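Local coordinates for protein alpha-fucosidase GH29 (Fusarium graminearum, PDB 4PSR) that hydrolyses alpha-linked L-fucose as a family 29 glycoside hydrolase, probably releasing core alpha-1,6-linked fucose from glycoprotein glycans, at residues 19-24 against 266-271; 27-32 against 113-118; 375-380 against 409-414; 440-445 against 489-494. All coordinates share one frame; numbering follows the deposited sequence.

Interaction 1 (19-24 against 266-271)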
loop_
_atom_site.group_PDB
_atom_site.type_symbol
_atom_site.label_atom_id
_atom_site.label_comp_id
_atom_site.label_asym_id
_atom_site.label_seq_id
_atom_site.Cartn_x
_atom_site.Cartn_y
_atom_site.Cartn_z
ATOM N N ALA A 19 -12.186 -8.869 -2.831
ATOM C CA ALA A 19 -11.041 -8.023 -3.144
ATOM C C ALA A 19 -9.878 -8.166 -2.164
ATOM O O ALA A 19 -8.727 -8.255 -2.568
ATOM C CB ALA A 19 -11.482 -6.578 -3.215
ATOM N N ALA A 20 -10.212 -8.143 -0.891
ATOM C CA ALA A 20 -9.214 -8.088 0.194
ATOM C C ALA A 20 -9.508 -9.221 1.163
ATOM O O ALA A 20 -10.281 -9.050 2.120
ATOM C CB ALA A 20 -9.275 -6.737 0.890
ATOM N N PRO A 21 -8.904 -10.388 0.926
ATOM C CA PRO A 21 -9.194 -11.538 1.802
ATOM C C PRO A 21 -8.595 -11.337 3.193
ATOM O O PRO A 21 -7.733 -10.487 3.394
ATOM C CB PRO A 21 -8.548 -12.705 1.071
ATOM C CG PRO A 21 -7.439 -12.097 0.274
ATOM C CD PRO A 21 -7.939 -10.716 -0.136
ATOM N N GLU A 22 -9.055 -12.114 4.157
ATOM C CA GLU A 22 -8.627 -11.926 5.538
ATOM C C GLU A 22 -7.109 -12.019 5.719
ATOM O O GLU A 22 -6.552 -11.203 6.479
ATOM C CB GLU A 22 -9.349 -12.897 6.479
ATOM C CG GLU A 22 -10.848 -12.717 6.469
ATOM C CD GLU A 22 -11.276 -11.325 6.849
ATOM O OE1 GLU A 22 -10.997 -10.878 7.974
ATOM O OE2 GLU A 22 -11.942 -10.652 6.046
ATOM N N TRP A 23 -6.424 -12.917 5.024
ATOM C CA TRP A 23 -4.971 -13.009 5.209
ATOM C C TRP A 23 -4.276 -11.694 4.815
ATOM O O TRP A 23 -3.250 -11.309 5.420
ATOM C CB TRP A 23 -4.324 -14.179 4.453
ATOM C CG TRP A 23 -4.270 -14.025 2.946
ATOM C CD1 TRP A 23 -5.098 -14.618 2.039
ATOM C CD2 TRP A 23 -3.300 -13.289 2.180
ATOM N NE1 TRP A 23 -4.727 -14.273 0.764
ATOM C CE2 TRP A 23 -3.635 -13.448 0.817
ATOM C CE3 TRP A 23 -2.208 -12.490 2.506
ATOM C CZ2 TRP A 23 -2.913 -12.847 -0.203
ATOM C CZ3 TRP A 23 -1.483 -11.891 1.468
ATOM C CH2 TRP A 23 -1.843 -12.073 0.140
ATOM N N TYR A 24 -4.808 -11.019 3.802
ATOM C CA TYR A 24 -4.216 -9.784 3.309
ATOM C C TYR A 24 -4.486 -8.640 4.272
ATOM O O TYR A 24 -3.612 -7.825 4.537
ATOM C CB TYR A 24 -4.718 -9.505 1.884
ATOM C CG TYR A 24 -4.303 -8.181 1.252
ATOM C CD1 TYR A 24 -5.138 -7.088 1.295
ATOM C CD2 TYR A 24 -3.080 -8.043 0.607
ATOM C CE1 TYR A 24 -4.790 -5.899 0.699
ATOM C CE2 TYR A 24 -2.723 -6.856 -0.002
ATOM C CZ TYR A 24 -3.586 -5.793 0.055
ATOM O OH TYR A 24 -3.278 -4.582 -0.527
ATOM N N GLU A 266 -6.613 -17.590 -2.097
ATOM C CA GLU A 266 -7.310 -16.317 -2.178
ATOM C C GLU A 266 -6.321 -15.280 -2.675
ATOM O O GLU A 266 -5.409 -14.892 -1.953
ATOM C CB GLU A 266 -7.846 -15.902 -0.818
ATOM C CG GLU A 266 -8.886 -16.837 -0.248
ATOM C CD GLU A 266 -9.147 -16.509 1.185
ATOM O OE1 GLU A 266 -10.246 -16.021 1.514
ATOM O OE2 GLU A 266 -8.213 -16.700 1.995
ATOM N N VAL A 267 -6.491 -14.853 -3.918
ATOM C CA VAL A 267 -5.535 -13.964 -4.568
ATOM C C VAL A 267 -6.038 -12.544 -4.555
ATOM O O VAL A 267 -7.235 -12.273 -4.373
ATOM C CB VAL A 267 -5.175 -14.409 -6.012
ATOM C CG1 VAL A 267 -4.610 -15.819 -5.971
ATOM C CG2 VAL A 267 -6.386 -14.299 -6.986
ATOM N N VAL A 268 -5.110 -11.617 -4.742
ATOM C CA VAL A 268 -5.397 -10.185 -4.710
ATOM C C VAL A 268 -4.798 -9.510 -5.917
ATOM O O VAL A 268 -3.679 -9.825 -6.327
ATOM C CB VAL A 268 -4.773 -9.544 -3.459
ATOM C CG1 VAL A 268 -4.959 -8.031 -3.414
ATOM C CG2 VAL A 268 -5.347 -10.187 -2.209
ATOM N N THR A 269 -5.522 -8.557 -6.522
ATOM C CA THR A 269 -4.876 -7.657 -7.460
ATOM C C THR A 269 -5.118 -6.202 -7.059
ATOM O O THR A 269 -6.189 -5.857 -6.538
ATOM C CB THR A 269 -5.301 -7.940 -8.930
ATOM O OG1 THR A 269 -4.416 -7.283 -9.838
ATOM C CG2 THR A 269 -6.743 -7.511 -9.203
ATOM N N THR A 270 -4.080 -5.388 -7.192
ATOM C CA THR A 270 -4.136 -3.974 -6.827
ATOM C C THR A 270 -4.000 -3.101 -8.085
ATOM O O THR A 270 -3.490 -3.547 -9.132
ATOM C CB THR A 270 -3.034 -3.552 -5.791
ATOM O OG1 THR A 270 -1.757 -3.521 -6.438
ATOM C CG2 THR A 270 -2.966 -4.485 -4.590
ATOM N N TYR A 271 -4.482 -1.876 -7.996
ATOM C CA TYR A 271 -4.370 -0.938 -9.112
ATOM C C TYR A 271 -4.326 0.462 -8.498
ATOM O O TYR A 271 -4.767 0.640 -7.349
ATOM C CB TYR A 271 -5.503 -1.106 -10.149
ATOM C CG TYR A 271 -6.828 -0.635 -9.623
ATOM C CD1 TYR A 271 -7.432 -1.229 -8.518
ATOM C CD2 TYR A 271 -7.462 0.452 -10.227
ATOM C CE1 TYR A 271 -8.606 -0.753 -8.014
ATOM C CE2 TYR A 271 -8.646 0.939 -9.729
ATOM C CZ TYR A 271 -9.219 0.339 -8.630
ATOM O OH TYR A 271 -10.397 0.860 -8.116
HETATM O O HOH W 1 -8.205 -8.589 -5.315
HETATM O O HOH W 2 -10.910 -14.260 3.327
HETATM O O HOH W 3 -7.768 -15.296 4.272
#

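Interaction 2 (27-32 against 113-118)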
loop_
_atom_site.group_PDB
_atom_site.type_symbol
_atom_site.label_atom_id
_atom_site.label_comp_id
_atom_site.label_asym_id
_atom_site.label_seq_id
_atom_site.Cartn_x
_atom_site.Cartn_y
_atom_site.Cartn_z
ATOM N N ALA A 27 -2.087 -8.988 7.135
ATOM C CA ALA A 27 -0.664 -8.935 6.821
ATOM C C ALA A 27 0.026 -7.628 7.168
ATOM O O ALA A 27 1.138 -7.663 7.692
ATOM C CB ALA A 27 -0.435 -9.268 5.360
ATOM N N LYS A 28 -0.619 -6.514 6.817
ATOM C CA LYS A 28 -0.214 -5.141 7.127
ATOM C C LYS A 28 1.000 -4.579 6.409
ATOM O O LYS A 28 0.949 -3.436 5.943
ATOM C CB LYS A 28 -0.020 -4.910 8.612
ATOM C CG LYS A 28 -1.247 -5.308 9.486
ATOM C CD LYS A 28 -2.573 -4.762 8.961
ATOM C CE LYS A 28 -3.687 -5.017 9.935
ATOM N NZ LYS A 28 -4.990 -4.587 9.383
ATOM N N PHE A 29 2.081 -5.347 6.341
ATOM C CA PHE A 29 3.385 -4.854 5.911
ATOM C C PHE A 29 3.986 -5.825 4.915
ATOM O O PHE A 29 4.065 -7.030 5.172
ATOM C CB PHE A 29 4.319 -4.707 7.134
ATOM C CG PHE A 29 5.702 -4.254 6.774
ATOM C CD1 PHE A 29 5.940 -3.048 6.105
ATOM C CD2 PHE A 29 6.795 -5.044 7.117
ATOM C CE1 PHE A 29 7.259 -2.655 5.762
ATOM C CE2 PHE A 29 8.100 -4.655 6.779
ATOM C CZ PHE A 29 8.325 -3.456 6.113
ATOM N N GLY A 30 4.352 -5.301 3.740
ATOM C CA GLY A 30 5.078 -6.042 2.730
ATOM C C GLY A 30 6.253 -5.259 2.176
ATOM O O GLY A 30 6.399 -4.058 2.447
ATOM N N VAL A 31 7.113 -5.935 1.425
ATOM C CA VAL A 31 8.276 -5.318 0.815
ATOM C C VAL A 31 8.418 -5.743 -0.644
ATOM O O VAL A 31 8.316 -6.910 -0.989
ATOM C CB VAL A 31 9.582 -5.675 1.594
ATOM C CG1 VAL A 31 10.816 -5.179 0.853
ATOM C CG2 VAL A 31 9.534 -5.096 3.000
ATOM N N TYR A 32 8.714 -4.781 -1.508
ATOM C CA TYR A 32 9.063 -5.064 -2.891
ATOM C C TYR A 32 10.254 -4.223 -3.318
ATOM O O TYR A 32 10.766 -3.434 -2.536
ATOM C CB TYR A 32 7.873 -4.953 -3.871
ATOM C CG TYR A 32 7.313 -3.589 -4.289
ATOM C CD1 TYR A 32 6.765 -3.444 -5.554
ATOM C CD2 TYR A 32 7.254 -2.514 -3.429
ATOM C CE1 TYR A 32 6.211 -2.269 -5.961
ATOM C CE2 TYR A 32 6.693 -1.308 -3.829
ATOM C CZ TYR A 32 6.162 -1.199 -5.084
ATOM O OH TYR A 32 5.575 0.018 -5.448
ATOM N N LYS A 113 12.635 -11.009 5.285
ATOM C CA LYS A 113 11.919 -11.798 6.277
ATOM C C LYS A 113 12.124 -11.207 7.672
ATOM O O LYS A 113 11.180 -11.052 8.459
ATOM C CB LYS A 113 12.400 -13.247 6.251
ATOM C CG LYS A 113 11.706 -14.136 7.252
ATOM C CD LYS A 113 10.207 -14.249 6.988
ATOM C CE LYS A 113 9.540 -15.277 7.893
ATOM N NZ LYS A 113 8.086 -15.393 7.607
ATOM N N GLY A 114 13.365 -10.849 7.960
ATOM C CA GLY A 114 13.723 -10.268 9.244
ATOM C C GLY A 114 13.078 -8.918 9.536
ATOM O O GLY A 114 12.894 -8.538 10.685
ATOM N N SER A 115 12.631 -8.227 8.481
ATOM C CA SER A 115 11.935 -6.938 8.634
ATOM C C SER A 115 10.496 -7.062 9.146
ATOM O O SER A 115 9.879 -6.055 9.497
ATOM C CB SER A 115 11.916 -6.133 7.319
ATOM O OG SER A 115 10.954 -6.614 6.385
ATOM N N GLY A 116 9.947 -8.278 9.128
ATOM C CA GLY A 116 8.576 -8.521 9.512
ATOM C C GLY A 116 7.586 -8.504 8.342
ATOM O O GLY A 116 6.389 -8.564 8.556
ATOM N N ALA A 117 8.080 -8.430 7.111
ATOM C CA ALA A 117 7.222 -8.451 5.923
ATOM C C ALA A 117 6.441 -9.775 5.892
ATOM O O ALA A 117 7.029 -10.836 6.104
ATOM C CB ALA A 117 8.088 -8.359 4.710
ATOM N N ARG A 118 5.142 -9.701 5.605
ATOM C CA ARG A 118 4.353 -10.907 5.448
ATOM C C ARG A 118 4.037 -11.196 3.986
ATOM O O ARG A 118 3.546 -12.279 3.665
ATOM C CB ARG A 118 3.074 -10.822 6.256
ATOM C CG ARG A 118 3.272 -11.026 7.730
ATOM C CD ARG A 118 1.940 -11.378 8.339
ATOM N NE ARG A 118 2.056 -11.827 9.709
ATOM C CZ ARG A 118 1.018 -12.031 10.483
ATOM N NH1 ARG A 118 -0.212 -11.831 10.003
ATOM N NH2 ARG A 118 1.204 -12.433 11.725
#

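Interaction 3 (375-380 against 409-414). With TRS (2-amino-2-hydroxymethyl-propane-1,3-diol), chain G.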
loop_
_atom_site.group_PDB
_atom_site.type_symbol
_atom_site.label_atom_id
_atom_site.label_comp_id
_atom_site.label_asym_id
_atom_site.label_seq_id
_atom_site.Cartn_x
_atom_site.Cartn_y
_atom_site.Cartn_z
ATOM N N ASP A 375 -2.812 -8.849 12.200
ATOM C CA ASP A 375 -4.080 -9.475 12.582
ATOM C C ASP A 375 -5.059 -8.520 13.251
ATOM O O ASP A 375 -6.102 -8.956 13.710
ATOM C CB ASP A 375 -3.856 -10.694 13.519
ATOM C CG ASP A 375 -2.935 -11.738 12.931
ATOM O OD1 ASP A 375 -2.714 -11.787 11.716
ATOM O OD2 ASP A 375 -2.370 -12.512 13.730
ATOM N N THR A 376 -4.765 -7.224 13.284
ATOM C CA THR A 376 -5.677 -6.228 13.846
ATOM C C THR A 376 -6.531 -5.603 12.735
ATOM O O THR A 376 -6.324 -5.869 11.551
ATOM C CB THR A 376 -4.939 -5.075 14.587
ATOM O OG1 THR A 376 -4.204 -4.247 13.656
ATOM C CG2 THR A 376 -4.007 -5.589 15.685
ATOM N N ARG A 377 -7.505 -4.811 13.133
ATOM C CA ARG A 377 -8.299 -4.025 12.214
ATOM C C ARG A 377 -8.371 -2.593 12.737
ATOM O O ARG A 377 -8.189 -2.310 13.940
ATOM C CB ARG A 377 -9.716 -4.597 12.114
ATOM C CG ARG A 377 -9.818 -6.016 11.549
ATOM C CD ARG A 377 -9.400 -6.049 10.083
ATOM N NE ARG A 377 -9.521 -7.394 9.499
ATOM C CZ ARG A 377 -8.561 -8.312 9.491
ATOM N NH1 ARG A 377 -7.361 -8.092 10.009
ATOM N NH2 ARG A 377 -8.779 -9.500 8.947
ATOM N N ALA A 378 -8.682 -1.674 11.840
ATOM C CA ALA A 378 -8.843 -0.293 12.197
ATOM C C ALA A 378 -10.013 -0.124 13.155
ATOM O O ALA A 378 -10.997 -0.885 13.119
ATOM C CB ALA A 378 -9.088 0.522 10.917
ATOM N N TRP A 379 -9.904 0.883 14.008
ATOM C CA TRP A 379 -11.011 1.310 14.863
ATOM C C TRP A 379 -11.925 2.191 13.992
ATOM O O TRP A 379 -11.811 2.138 12.781
ATOM C CB TRP A 379 -10.460 2.078 16.053
ATOM C CG TRP A 379 -11.389 2.197 17.227
ATOM C CD1 TRP A 379 -12.384 1.332 17.580
ATOM C CD2 TRP A 379 -11.374 3.226 18.219
ATOM N NE1 TRP A 379 -12.997 1.771 18.740
ATOM C CE2 TRP A 379 -12.408 2.942 19.138
ATOM C CE3 TRP A 379 -10.616 4.383 18.394
ATOM C CZ2 TRP A 379 -12.675 3.752 20.230
ATOM C CZ3 TRP A 379 -10.872 5.186 19.503
ATOM C CH2 TRP A 379 -11.907 4.858 20.401
ATOM N N ASP A 380 -12.828 2.990 14.571
ATOM C CA ASP A 380 -13.593 3.921 13.737
ATOM C C ASP A 380 -12.941 5.292 13.666
ATOM O O ASP A 380 -13.375 6.135 12.904
ATOM C CB ASP A 380 -15.063 4.044 14.154
ATOM C CG ASP A 380 -15.850 2.745 13.925
ATOM O OD1 ASP A 380 -15.707 2.081 12.868
ATOM O OD2 ASP A 380 -16.599 2.363 14.841
ATOM N N ARG A 409 -7.410 -2.299 16.670
ATOM C CA ARG A 409 -8.200 -3.105 17.607
ATOM C C ARG A 409 -8.187 -4.566 17.206
ATOM O O ARG A 409 -7.837 -4.905 16.077
ATOM C CB ARG A 409 -9.610 -2.537 17.798
ATOM C CG ARG A 409 -10.393 -2.242 16.542
ATOM C CD ARG A 409 -11.171 -3.430 16.140
ATOM N NE ARG A 409 -11.912 -3.265 14.887
ATOM C CZ ARG A 409 -12.590 -4.262 14.333
ATOM N NH1 ARG A 409 -12.602 -5.441 14.931
ATOM N NH2 ARG A 409 -13.231 -4.091 13.184
ATOM N N ASN A 410 -8.517 -5.453 18.140
ATOM C CA ASN A 410 -8.521 -6.886 17.813
ATOM C C ASN A 410 -9.800 -7.294 17.079
ATOM O O ASN A 410 -10.774 -6.552 17.023
ATOM C CB ASN A 410 -8.243 -7.748 19.056
ATOM C CG ASN A 410 -9.356 -7.703 20.086
ATOM O OD1 ASN A 410 -10.319 -6.958 19.970
ATOM N ND2 ASN A 410 -9.189 -8.514 21.142
ATOM N N LYS A 411 -9.766 -8.487 16.501
ATOM C CA LYS A 411 -10.938 -9.009 15.767
ATOM C C LYS A 411 -12.154 -9.217 16.658
ATOM O O LYS A 411 -13.278 -9.066 16.198
ATOM C CB LYS A 411 -10.615 -10.319 15.041
ATOM C CG LYS A 411 -9.540 -10.160 13.955
ATOM C CD LYS A 411 -9.295 -11.454 13.219
ATOM C CE LYS A 411 -8.231 -11.251 12.153
ATOM N NZ LYS A 411 -7.960 -12.483 11.391
ATOM N N GLU A 412 -11.936 -9.565 17.917
ATOM C CA GLU A 412 -13.050 -9.720 18.840
ATOM C C GLU A 412 -13.688 -8.396 19.272
ATOM O O GLU A 412 -14.757 -8.394 19.875
ATOM C CB GLU A 412 -12.590 -10.503 20.065
ATOM C CG GLU A 412 -12.438 -11.988 19.766
ATOM C CD GLU A 412 -13.757 -12.617 19.321
ATOM O OE1 GLU A 412 -14.798 -12.358 19.984
ATOM O OE2 GLU A 412 -13.752 -13.338 18.292
ATOM N N ASP A 413 -13.029 -7.273 18.958
ATOM C CA ASP A 413 -13.542 -5.931 19.227
ATOM C C ASP A 413 -13.686 -5.619 20.709
ATOM O O ASP A 413 -14.555 -4.843 21.087
ATOM C CB ASP A 413 -14.863 -5.679 18.493
ATOM C CG ASP A 413 -15.127 -4.205 18.252
ATOM O OD1 ASP A 413 -14.161 -3.424 18.060
ATOM O OD2 ASP A 413 -16.316 -3.817 18.223
ATOM N N ASP A 414 -12.812 -6.203 21.525
ATOM C CA ASP A 414 -12.762 -5.917 22.971
ATOM C C ASP A 414 -11.399 -5.467 23.466
ATOM O O ASP A 414 -11.230 -5.248 24.670
ATOM C CB ASP A 414 -13.280 -7.100 23.831
ATOM C CG ASP A 414 -12.462 -8.374 23.679
ATOM O OD1 ASP A 414 -11.422 -8.426 22.998
ATOM O OD2 ASP A 414 -12.864 -9.398 24.281
HETATM C C TRS G . -15.727 -0.996 14.988
HETATM C C1 TRS G . -14.479 -0.583 14.193
HETATM C C2 TRS G . -15.642 -0.529 16.438
HETATM C C3 TRS G . -15.851 -2.520 14.932
HETATM N N TRS G . -16.932 -0.424 14.363
HETATM O O1 TRS G . -14.822 -0.487 12.820
HETATM O O2 TRS G . -14.441 -0.993 17.005
HETATM O O3 TRS G . -17.024 -2.960 15.595
HETATM O O HOH W 4 -7.076 -9.548 16.290
HETATM O O HOH W 5 -12.117 -1.933 10.885
#

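Interaction 4 (440-445 against 489-494)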
loop_
_atom_site.group_PDB
_atom_site.type_symbol
_atom_site.label_atom_id
_atom_site.label_comp_id
_atom_site.label_asym_id
_atom_site.label_seq_id
_atom_site.Cartn_x
_atom_site.Cartn_y
_atom_site.Cartn_z
ATOM N N VAL A 440 -18.127 8.576 26.473
ATOM C CA VAL A 440 -17.668 7.211 26.657
ATOM C C VAL A 440 -17.774 6.782 28.127
ATOM O O VAL A 440 -17.290 7.478 29.018
ATOM C CB VAL A 440 -16.206 7.107 26.139
ATOM C CG1 VAL A 440 -15.438 5.981 26.784
ATOM C CG2 VAL A 440 -16.207 6.944 24.612
ATOM N N ASP A 441 -18.419 5.641 28.368
ATOM C CA ASP A 441 -18.517 5.065 29.712
ATOM C C ASP A 441 -17.409 4.045 29.865
ATOM O O ASP A 441 -17.354 3.067 29.124
ATOM C CB ASP A 441 -19.880 4.398 29.920
ATOM C CG ASP A 441 -20.162 4.054 31.386
ATOM O OD1 ASP A 441 -19.228 3.657 32.130
ATOM O OD2 ASP A 441 -21.338 4.176 31.790
ATOM N N LEU A 442 -16.515 4.279 30.819
ATOM C CA LEU A 442 -15.379 3.399 31.037
ATOM C C LEU A 442 -15.580 2.343 32.134
ATOM O O LEU A 442 -14.618 1.719 32.582
ATOM C CB LEU A 442 -14.112 4.212 31.323
ATOM C CG LEU A 442 -13.554 5.041 30.154
ATOM C CD1 LEU A 442 -12.306 5.773 30.629
ATOM C CD2 LEU A 442 -13.207 4.174 28.938
ATOM N N GLU A 443 -16.837 2.118 32.519
ATOM C CA GLU A 443 -17.142 1.095 33.523
ATOM C C GLU A 443 -16.579 -0.252 33.085
ATOM O O GLU A 443 -16.126 -1.038 33.896
ATOM C CB GLU A 443 -18.654 0.971 33.755
ATOM C CG GLU A 443 -19.429 0.440 32.552
ATOM C CD GLU A 443 -20.930 0.407 32.779
ATOM O OE1 GLU A 443 -21.364 0.460 33.952
ATOM O OE2 GLU A 443 -21.676 0.330 31.780
ATOM N N SER A 444 -16.579 -0.490 31.774
ATOM C CA SER A 444 -16.155 -1.779 31.243
ATOM C C SER A 444 -14.653 -1.882 30.974
ATOM O O SER A 444 -14.186 -2.922 30.515
ATOM C CB SER A 444 -16.900 -2.097 29.949
ATOM O OG SER A 444 -16.445 -1.270 28.895
ATOM N N LEU A 445 -13.901 -0.818 31.255
ATOM C CA LEU A 445 -12.448 -0.891 31.108
ATOM C C LEU A 445 -11.765 -1.713 32.212
ATOM O O LEU A 445 -11.578 -1.237 33.328
ATOM C CB LEU A 445 -11.832 0.512 31.017
ATOM C CG LEU A 445 -10.309 0.545 30.830
ATOM C CD1 LEU A 445 -9.878 -0.179 29.562
ATOM C CD2 LEU A 445 -9.838 1.981 30.811
ATOM N N LEU A 489 -5.660 -1.816 25.940
ATOM C CA LEU A 489 -6.835 -1.546 26.780
ATOM C C LEU A 489 -7.854 -2.640 26.543
ATOM O O LEU A 489 -8.341 -2.817 25.445
ATOM C CB LEU A 489 -7.454 -0.183 26.455
ATOM C CG LEU A 489 -6.791 1.104 26.976
ATOM C CD1 LEU A 489 -5.399 1.264 26.429
ATOM C CD2 LEU A 489 -7.602 2.305 26.598
ATOM N N THR A 490 -8.164 -3.405 27.585
ATOM C CA THR A 490 -9.113 -4.506 27.477
ATOM C C THR A 490 -10.433 -4.129 28.118
ATOM O O THR A 490 -10.465 -3.634 29.255
ATOM C CB THR A 490 -8.555 -5.770 28.128
ATOM O OG1 THR A 490 -7.301 -6.139 27.531
ATOM C CG2 THR A 490 -9.554 -6.925 27.985
ATOM N N PHE A 491 -11.509 -4.357 27.386
ATOM C CA PHE A 491 -12.837 -4.001 27.825
ATOM C C PHE A 491 -13.660 -5.273 27.994
ATOM O O PHE A 491 -13.429 -6.272 27.312
ATOM C CB PHE A 491 -13.515 -3.099 26.794
ATOM C CG PHE A 491 -12.906 -1.739 26.675
ATOM C CD1 PHE A 491 -13.365 -0.694 27.448
ATOM C CD2 PHE A 491 -11.866 -1.493 25.775
ATOM C CE1 PHE A 491 -12.811 0.582 27.335
ATOM C CE2 PHE A 491 -11.326 -0.230 25.653
ATOM C CZ PHE A 491 -11.781 0.804 26.434
ATOM N N ASP A 492 -14.582 -5.282 28.956
ATOM C CA ASP A 492 -15.567 -6.360 28.992
ATOM C C ASP A 492 -16.660 -6.033 28.028
ATOM O O ASP A 492 -17.208 -4.921 28.037
ATOM C CB ASP A 492 -16.208 -6.538 30.356
ATOM C CG ASP A 492 -15.378 -7.486 31.286
ATOM O OD1 ASP A 492 -14.844 -8.482 30.740
ATOM O OD2 ASP A 492 -15.295 -7.227 32.486
ATOM N N GLY A 493 -16.964 -6.995 27.174
ATOM C CA GLY A 493 -18.073 -6.894 26.242
ATOM C C GLY A 493 -18.042 -5.853 25.124
ATOM O O GLY A 493 -19.091 -5.492 24.585
ATOM N N GLY A 494 -16.861 -5.350 24.780
ATOM C CA GLY A 494 -16.706 -4.557 23.575
ATOM C C GLY A 494 -16.220 -3.143 23.815
ATOM O O GLY A 494 -16.535 -2.526 24.834
HETATM O O HOH W 6 -18.220 -1.401 26.781
#

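Interaction 1 (19-24 against 266-271)
The indole of W23 and the side chain of E266 run past each other in opposite directions. The ring and carboxylate planes stand 58° apart. The indole edge is anchored by W23 NE1, which donates to the backbone O of E266 at 2.9 Å. That oxygen lies in the ring plane. W23 CG sits between the backbone N and the carbonyl carbon (chi1 71°), which turns the indole N-H toward 266-271. E266 OE1 and OE2 are linked through one water each to the backbone N of E22 and of W23, in the first turn of helix 22-27, right after P21 at the N-cap position. A negative charge there would suit the helix dipole.

V268 packs with its two methyls on different partners. Its CG2 presses on the proline ring, with V268 CG2 only 3.4 Å from P21 CD, a tight fit. V268 CG1 lies over one face of the Y24 ring, and the two side chains cross at about a right angle. Y24 OH passes T270 CG2 at 4.1 Å and bonds to Q301. A third water joins A19 O to T269 N.

The contact sets the start of helix 22-27 against barrel strand 268-272. Strands 222-225 and 284-287 flank that strand and also touch Y24 and V268.

Interaction 2 (27-32 against 113-118)
The F29 ring turns its edge to segment 113-118. S115 OG and G116 C lie at this edge, near the ring plane, with F29 CE2 3.5 Å from S115 OG. A117 N approaches the ring obliquely, and A117 CB stands 4.2 Å from F29 CE2. Residues beyond the two segments also pack on F29: L341 of strand 337-343, L329 of helix 322-334, and I362 and L366 of helix 353-369. The ring reaches G116 because CG is anti to the backbone N (chi1 178°).

The R118 guanidinium meets A27 CA obliquely. Its extended chain runs beside A27, where the two CB atoms of A27 and R118 are 3.9 Å apart. In the conformer described, the charged end continues to a salt bridge with D375.

The contact belongs to the TIM barrel. Strand 29-33 is the first strand of the parallel barrel, and 113-118 covers the end of helix 105-114 and the turn that leads to the second strand, 119-125. G116, with positive phi, leaves the helical conformation in a Schellman motif.

One backbone bond crosses between the segments: R118 N donates to F29 O at 2.9 Å and 173°. A117 CA makes a CH...O contact with the same oxygen. Two residues along the strand from F29, V31 CG2 touches A117 CB at 4.0 Å and is equally near S115 OG. That hydroxyl is hydrogen-bonded to V112 O, and its bond from A117 N is weak.

Interaction 3 (375-380 against 409-414)
R377 and R409 pair through their backbones as a single antiparallel bridge, a hydrogen-bonded pair. R377 N donates to R409 O at 3.0 Å, and R409 N donates to R377 O at 2.8 Å.

The R409 side chain adds polar bonds. Its NE reaches A378 O at 3.1 Å from above the carbonyl plane, and its NH1 bonds N410 O. D413 N meets N410 O from the opposite face, closing the type I turn 410-413. A water joins D375 O to K411 N. A Tris molecule, probably from the crystallisation liquor, donates from O2 and O3 to D413 OD1 and OD2, and from N to D380 OD2.

Aliphatic carbons lie over the guanidinium faces. R377 CB lies over the centre of the R409 guanidinium, 3.6 Å from R409 CZ. Tris C3 lies over the opposite face, toward the rim. K411 CE sits over a face of the R377 guanidinium, 3.7 Å from R377 NH2.

R377 NH2 and K411 NZ are 3.9 Å apart. R377 is paired with E22 and D26, and K411 with D26.

D26 is thus shared by R377 and K411, which probably lets the two cations lie close together where the barrel meets the beta domain that follows it.

Interaction 4 (440-445 against 489-494)
A short antiparallel beta pairing in the six-stranded sheet of the beta domain that follows the barrel brings L445 opposite F491. Strand 445-451 starts here, and strand 485-491 ends. The two residues form a non-hydrogen-bonded pair, and both side chains point to the same face of the sheet. A type I turn from L442 to L445 leads into strand 445-451.

The F491 ring is the centre of the packing. L445 CD1 lies over one face in a CH-pi contact, 3.9 Å from the F491 ring centroid and 18° off the ring normal. L445 holds its CG anti to the backbone N (chi1 -179°), which carries the branch over the ring. The same methyl touches L489 CB at 3.9 Å. L442 CD2 comes to the ring edge in the plane of F491, 4.0 Å from CE1. S444 OG also sits near the ring plane at the edge, 3.5 Å from F491 CD1. The aromatic ring is thus met by leucines at a face and at an edge. W464 of strand 464-466 also touches L442 and L445, and P496 touches F491.

The backbone bond next to this pair runs from D492 N to S444 O, at 2.9 Å and in the carbonyl plane. F491 CA makes a CH...O contact with the same oxygen. Before the turn, D441 OD1 accepts from E443 N, an Asx turn. In the conformer described, D492 OD1 forms a salt bridge with K446, the residue that follows L445.

A water links the two segments, 2.8 Å from S444 OG, and donates to G494 O.

How the interactions relate
Interactions 1 and 2 lie in the TIM barrel, their centres 15 Å apart. Helix 22-27 runs directly into strand 29-33. Interaction 1 sets the helix start against strand 268-272, and interaction 2 sets strand 29-33 against the turn before strand 119-125. Along the sequence, interaction 2 falls between the two segments of interaction 1. Interactions 3 and 4 follow in turn. Interaction 3 joins the stretch after helix 353-369 to the beta domain that follows the barrel. It touches both barrel contacts through salt bridges, E22 to R377 and R118 to D375. Interaction 4 lies in the same beta sheet region, 14 Å from interaction 3 between centres, and meets it at D414 and F491. The contacts thus run from barrel to beta domain.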